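Local coordinates for protein Sso-CP2 metallo-carboxypetidase (Sulfolobus solfataricus, PDB 4MMO) that probably acts as a zinc-dependent carboxypeptidase of the M20 family, hydrolysing peptides at a metal site in its catalytic domain, at residues G23-A28 / G50-Y55; I68-D73 / L131-E136. One frame throughout, in Å; residues are numbered along the deposited sequence.

Contact 1 lays the first turn of helix 24-39 over the start of strand 53-58, and contact 2 pairs strands 65-71 and 128-134 in the same mixed sheet. Their centres are 9 Å apart. Strand 128-134 is the neighbour of strand 53-58, so the two contacts meet directly: Val54 N lies 2.9 Å from Tyr133 O, and Tyr72 OH lies 2.6 Å from Pro52 O, both hydrogen bonds. Contact 2 supplies the zinc ligand His71, whose nearest side-chain atom is about 2 Å from the metal, whereas in contact 1 the side chain of Ile24 stays, between nearest atoms, about 12 Å from the zinc ion and about 9 Å from that of His71.

Contact 1: residues G23-A28 / G50-Y55; sequences GIDETA and GHPVVY. With SO4 (sulfate ion), chain E.
The nearest CA atoms of 23-28 and 50-55 are those of Ala28 and Val54, 6.6 Å apart, while those of Ile24 and His51 stand 7.1 Å apart. In the alpha/beta catalytic domain of an M20 peptidase, the start of helix 24-39 packs over the loop residues His51 and Pro52 and reaches strand 53-58 at Val54, and no direct hydrogen bond joins the two segments. Ile24 meets His51 through a CH-pi contact, its CG2 sitting 4.0 Å from the ring centroid over one face and offset toward the rim. With chi1 at -70°, CG1 stands beside the backbone N and CG2 falls anti to it, which directs this methyl onto the imidazole, and the two side chains cross at about a right angle. The same methyl also touches Pro52 CD. Farther along the helix, Ala28 CB packs on Pro52 CG at 3.8 Å, and Val54 CG2 lies against Ala28 O; Leu45 of strand 43-46 adds to the apolar packing around Ala28 and Val54. On the polar side, a water bridges Asp25 OD1 and His51 ND1, donating to the carboxylate, while His51 NE2 makes a weak hydrogen bond to Ser18 O. The helix start also holds a sulfate ion, probably from the crystallisation liquor. Gly23, the N-cap residue, gives its N-H to sulfate O3, Asp25 N binds O4 in a nearly straight bond (170° at the hydrogen), and Glu26 N reaches O2 in a longer one. The anion thus sits where the partial positive charge of a helix N-terminus would be expected to favour it. Inside this first turn, Gly23 O accepts twice, from Thr27 N at 3.0 Å and from Thr27 OG1 at 2.8 Å, the hydroxyl lying above the carbonyl plane.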
# COMPACT_ATOMS: atom_id res chain seq x y z
N GLY A 23 -9.74 -22.01 -16.39
CA GLY A 23 -9.30 -23.04 -17.31
C GLY A 23 -8.64 -24.24 -16.64
O GLY A 23 -8.23 -25.18 -17.32
N ILE A 24 -8.55 -24.20 -15.31
CA ILE A 24 -7.91 -25.26 -14.55
C ILE A 24 -8.49 -26.64 -14.86
O ILE A 24 -7.75 -27.56 -15.21
CB ILE A 24 -8.03 -25.00 -13.03
CG1 ILE A 24 -7.14 -23.82 -12.63
CG2 ILE A 24 -7.66 -26.24 -12.21
CD1 ILE A 24 -5.63 -24.07 -12.77
N ASP A 25 -9.81 -26.79 -14.74
CA ASP A 25 -10.44 -28.10 -14.88
C ASP A 25 -10.31 -28.66 -16.30
O ASP A 25 -10.10 -29.86 -16.49
CB ASP A 25 -11.91 -28.04 -14.46
CG ASP A 25 -12.08 -27.81 -12.98
OD1 ASP A 25 -11.27 -28.35 -12.19
OD2 ASP A 25 -13.02 -27.08 -12.59
N GLU A 26 -10.45 -27.79 -17.30
CA GLU A 26 -10.30 -28.20 -18.69
C GLU A 26 -8.89 -28.71 -18.95
O GLU A 26 -8.69 -29.76 -19.56
CB GLU A 26 -10.61 -27.04 -19.64
N THR A 27 -7.91 -27.95 -18.47
CA THR A 27 -6.51 -28.29 -18.66
C THR A 27 -6.18 -29.64 -18.03
O THR A 27 -5.56 -30.49 -18.66
CB THR A 27 -5.60 -27.21 -18.09
OG1 THR A 27 -5.89 -25.96 -18.73
CG2 THR A 27 -4.12 -27.56 -18.30
N ALA A 28 -6.62 -29.84 -16.79
CA ALA A 28 -6.39 -31.09 -16.09
C ALA A 28 -7.00 -32.27 -16.84
O ALA A 28 -6.42 -33.35 -16.88
CB ALA A 28 -6.95 -31.03 -14.67
N GLY A 50 -8.98 -28.62 -3.41
CA GLY A 50 -8.94 -27.57 -4.42
C GLY A 50 -8.78 -28.16 -5.82
O GLY A 50 -9.48 -29.10 -6.19
N HIS A 51 -7.86 -27.60 -6.60
CA HIS A 51 -7.66 -28.04 -7.97
C HIS A 51 -7.21 -29.50 -8.02
O HIS A 51 -6.53 -29.97 -7.11
CB HIS A 51 -6.65 -27.12 -8.67
CG HIS A 51 -7.04 -25.68 -8.64
ND1 HIS A 51 -8.35 -25.26 -8.60
CD2 HIS A 51 -6.29 -24.55 -8.63
CE1 HIS A 51 -8.39 -23.94 -8.58
NE2 HIS A 51 -7.16 -23.49 -8.59
N PRO A 52 -7.60 -30.22 -9.08
CA PRO A 52 -7.35 -31.66 -9.13
C PRO A 52 -5.91 -32.00 -9.52
O PRO A 52 -5.20 -31.17 -10.07
CB PRO A 52 -8.31 -32.14 -10.22
CG PRO A 52 -8.38 -30.99 -11.16
CD PRO A 52 -8.25 -29.74 -10.31
N VAL A 53 -5.52 -33.24 -9.23
CA VAL A 53 -4.19 -33.74 -9.55
C VAL A 53 -4.31 -34.82 -10.62
O VAL A 53 -5.17 -35.70 -10.54
CB VAL A 53 -3.52 -34.33 -8.28
CG1 VAL A 53 -2.33 -35.21 -8.64
CG2 VAL A 53 -3.09 -33.22 -7.35
N VAL A 54 -3.44 -34.75 -11.63
CA VAL A 54 -3.36 -35.80 -12.63
C VAL A 54 -2.27 -36.79 -12.23
O VAL A 54 -1.13 -36.40 -12.00
CB VAL A 54 -3.02 -35.25 -14.03
CG1 VAL A 54 -3.08 -36.38 -15.06
CG2 VAL A 54 -3.97 -34.13 -14.40
N TYR A 55 -2.65 -38.06 -12.15
CA TYR A 55 -1.73 -39.11 -11.76
C TYR A 55 -1.72 -40.23 -12.79
O TYR A 55 -2.75 -40.54 -13.39
CB TYR A 55 -2.10 -39.68 -10.39
CG TYR A 55 -1.23 -40.84 -9.97
CD1 TYR A 55 0.04 -40.62 -9.44
CD2 TYR A 55 -1.66 -42.15 -10.12
CE1 TYR A 55 0.84 -41.68 -9.06
CE2 TYR A 55 -0.86 -43.21 -9.74
CZ TYR A 55 0.39 -42.97 -9.22
OH TYR A 55 1.20 -44.02 -8.84
S SO4 E . -12.46 -24.36 -15.29
O1 SO4 E . -13.87 -24.43 -14.92
O2 SO4 E . -12.21 -25.27 -16.41
O3 SO4 E . -12.12 -23.00 -15.70
O4 SO4 E . -11.63 -24.75 -14.15
O HOH W 1 -10.63 -27.04 -9.59

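Contact 2: residues I68-D73 / L131-E136; sequences IYNHYD and LLYEGE
Glu134 OE2 is gripped by two hydroxyls: Tyr69 OH donates to it at 2.6 Å, on its anti lone pair, and Ser141 OG bonds to it from outside the two segments. The contact belongs to a parallel strand pair in the mixed sheet of the M20 catalytic domain; within strands 65-71 and 128-134, the segments 68-71 and 131-134 run parallel, their axes 20° apart. Leu132 N to Ile68 O, Asn70 N to Leu132 O, Glu134 N to Asn70 O and Tyr72 N to Glu134 O join the backbones. Glu134 CG lies between its backbone N and carbonyl carbon (chi1 74°), and from there the extended chain brings its carboxylate to the edge of the Tyr69 ring, the two planes 63° apart. His71 shares this face of the sheet and binds the zinc ion together with Asp104 and Glu163. Its ND1 donates to Asp73 O at 2.9 Å, almost in the ring plane, a bond that would fix the rotation of the imidazole.

On the other face, Asn70 and Tyr133 run side by side, Asn70 CB 3.6 Å from Tyr133 CD1. A water joins their ends, donating to Asn70 OD1 and accepting from Tyr133 OH, while Asn70 ND2 is held by Asn105. Just past the strand ends, the Tyr72 ring lies against Gly135. Gly135 CA rests over one face of the Tyr72 ring, 3.8 Å from the centroid, and Tyr133 O lies in the ring plane at its edge.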
# COMPACT_ATOMS: atom_id res chain seq x y z
N ILE A 68 7.90 -38.33 -11.02
CA ILE A 68 8.10 -37.08 -11.76
C ILE A 68 7.01 -36.07 -11.40
O ILE A 68 5.83 -36.35 -11.54
CB ILE A 68 8.10 -37.33 -13.28
CG1 ILE A 68 9.25 -38.27 -13.65
CG2 ILE A 68 8.20 -36.00 -14.04
CD1 ILE A 68 9.39 -38.54 -15.14
N TYR A 69 7.44 -34.90 -10.93
CA TYR A 69 6.53 -33.82 -10.55
C TYR A 69 6.57 -32.67 -11.54
O TYR A 69 7.65 -32.21 -11.93
CB TYR A 69 6.87 -33.31 -9.14
CG TYR A 69 6.19 -32.00 -8.77
CD1 TYR A 69 6.76 -30.78 -9.09
CD2 TYR A 69 4.98 -32.00 -8.08
CE1 TYR A 69 6.15 -29.59 -8.76
CE2 TYR A 69 4.36 -30.80 -7.74
CZ TYR A 69 4.95 -29.61 -8.08
OH TYR A 69 4.34 -28.42 -7.75
N ASN A 70 5.40 -32.22 -11.96
CA ASN A 70 5.25 -30.99 -12.74
C ASN A 70 3.94 -30.32 -12.36
O ASN A 70 3.15 -30.90 -11.62
CB ASN A 70 5.28 -31.29 -14.24
CG ASN A 70 6.67 -31.67 -14.74
OD1 ASN A 70 6.94 -32.84 -15.01
ND2 ASN A 70 7.53 -30.68 -14.87
N HIS A 71 3.71 -29.10 -12.83
CA HIS A 71 2.44 -28.43 -12.57
C HIS A 71 1.87 -27.82 -13.84
O HIS A 71 2.59 -27.19 -14.61
CB HIS A 71 2.58 -27.38 -11.47
CG HIS A 71 3.52 -26.26 -11.81
ND1 HIS A 71 3.13 -25.17 -12.57
CD2 HIS A 71 4.82 -26.06 -11.49
CE1 HIS A 71 4.16 -24.35 -12.70
NE2 HIS A 71 5.19 -24.86 -12.06
N TYR A 72 0.57 -28.02 -14.04
CA TYR A 72 -0.10 -27.56 -15.26
C TYR A 72 -0.68 -26.16 -15.12
O TYR A 72 -1.10 -25.56 -16.11
CB TYR A 72 -1.18 -28.56 -15.69
CG TYR A 72 -2.30 -28.76 -14.70
CD1 TYR A 72 -3.43 -27.94 -14.71
CD2 TYR A 72 -2.25 -29.78 -13.77
CE1 TYR A 72 -4.46 -28.13 -13.81
CE2 TYR A 72 -3.28 -29.98 -12.86
CZ TYR A 72 -4.38 -29.15 -12.88
OH TYR A 72 -5.40 -29.35 -11.98
N ASP A 73 -0.70 -25.63 -13.90
CA ASP A 73 -1.19 -24.27 -13.68
C ASP A 73 -0.10 -23.26 -14.00
O ASP A 73 1.09 -23.57 -13.89
CB ASP A 73 -1.68 -24.08 -12.24
CG ASP A 73 -0.57 -24.24 -11.21
OD1 ASP A 73 0.13 -25.26 -11.26
OD2 ASP A 73 -0.40 -23.34 -10.36
N LEU A 131 3.78 -40.34 -12.47
CA LEU A 131 3.59 -38.94 -12.82
C LEU A 131 2.63 -38.26 -11.85
O LEU A 131 1.58 -38.81 -11.53
CB LEU A 131 3.02 -38.82 -14.23
CG LEU A 131 3.81 -39.45 -15.38
CD1 LEU A 131 3.03 -39.27 -16.67
CD2 LEU A 131 5.20 -38.84 -15.50
N LEU A 132 3.01 -37.08 -11.38
CA LEU A 132 2.16 -36.31 -10.48
C LEU A 132 2.13 -34.85 -10.90
O LEU A 132 3.07 -34.10 -10.64
CB LEU A 132 2.65 -36.44 -9.03
CG LEU A 132 1.68 -35.95 -7.96
CD1 LEU A 132 0.44 -36.80 -7.95
CD2 LEU A 132 2.33 -35.95 -6.59
N TYR A 133 1.04 -34.46 -11.55
CA TYR A 133 0.86 -33.10 -12.03
C TYR A 133 -0.20 -32.37 -11.20
O TYR A 133 -1.37 -32.76 -11.22
CB TYR A 133 0.43 -33.12 -13.49
CG TYR A 133 1.36 -33.86 -14.42
CD1 TYR A 133 2.73 -33.87 -14.20
CD2 TYR A 133 0.87 -34.55 -15.52
CE1 TYR A 133 3.59 -34.54 -15.05
CE2 TYR A 133 1.71 -35.22 -16.38
CZ TYR A 133 3.07 -35.22 -16.14
OH TYR A 133 3.92 -35.89 -16.99
N GLU A 134 0.21 -31.33 -10.48
CA GLU A 134 -0.73 -30.53 -9.68
C GLU A 134 -1.12 -29.24 -10.40
O GLU A 134 -0.51 -28.86 -11.41
CB GLU A 134 -0.14 -30.20 -8.31
CG GLU A 134 0.96 -29.13 -8.29
CD GLU A 134 1.01 -28.35 -6.99
OE1 GLU A 134 -0.07 -28.07 -6.42
OE2 GLU A 134 2.12 -28.03 -6.53
N GLY A 135 -2.13 -28.56 -9.86
CA GLY A 135 -2.66 -27.35 -10.47
C GLY A 135 -2.64 -26.15 -9.54
O GLY A 135 -3.33 -25.16 -9.80
N GLU A 136 -1.84 -26.21 -8.47
CA GLU A 136 -1.80 -25.15 -7.47
C GLU A 136 -0.38 -24.67 -7.13
O GLU A 136 -0.18 -23.99 -6.13
CB GLU A 136 -2.46 -25.62 -6.17
CG GLU A 136 -3.92 -25.99 -6.31
CD GLU A 136 -4.52 -26.51 -5.01
OE1 GLU A 136 -3.76 -27.05 -4.18
OE2 GLU A 136 -5.74 -26.37 -4.82
O HOH W 2 6.10 -34.63 -17.18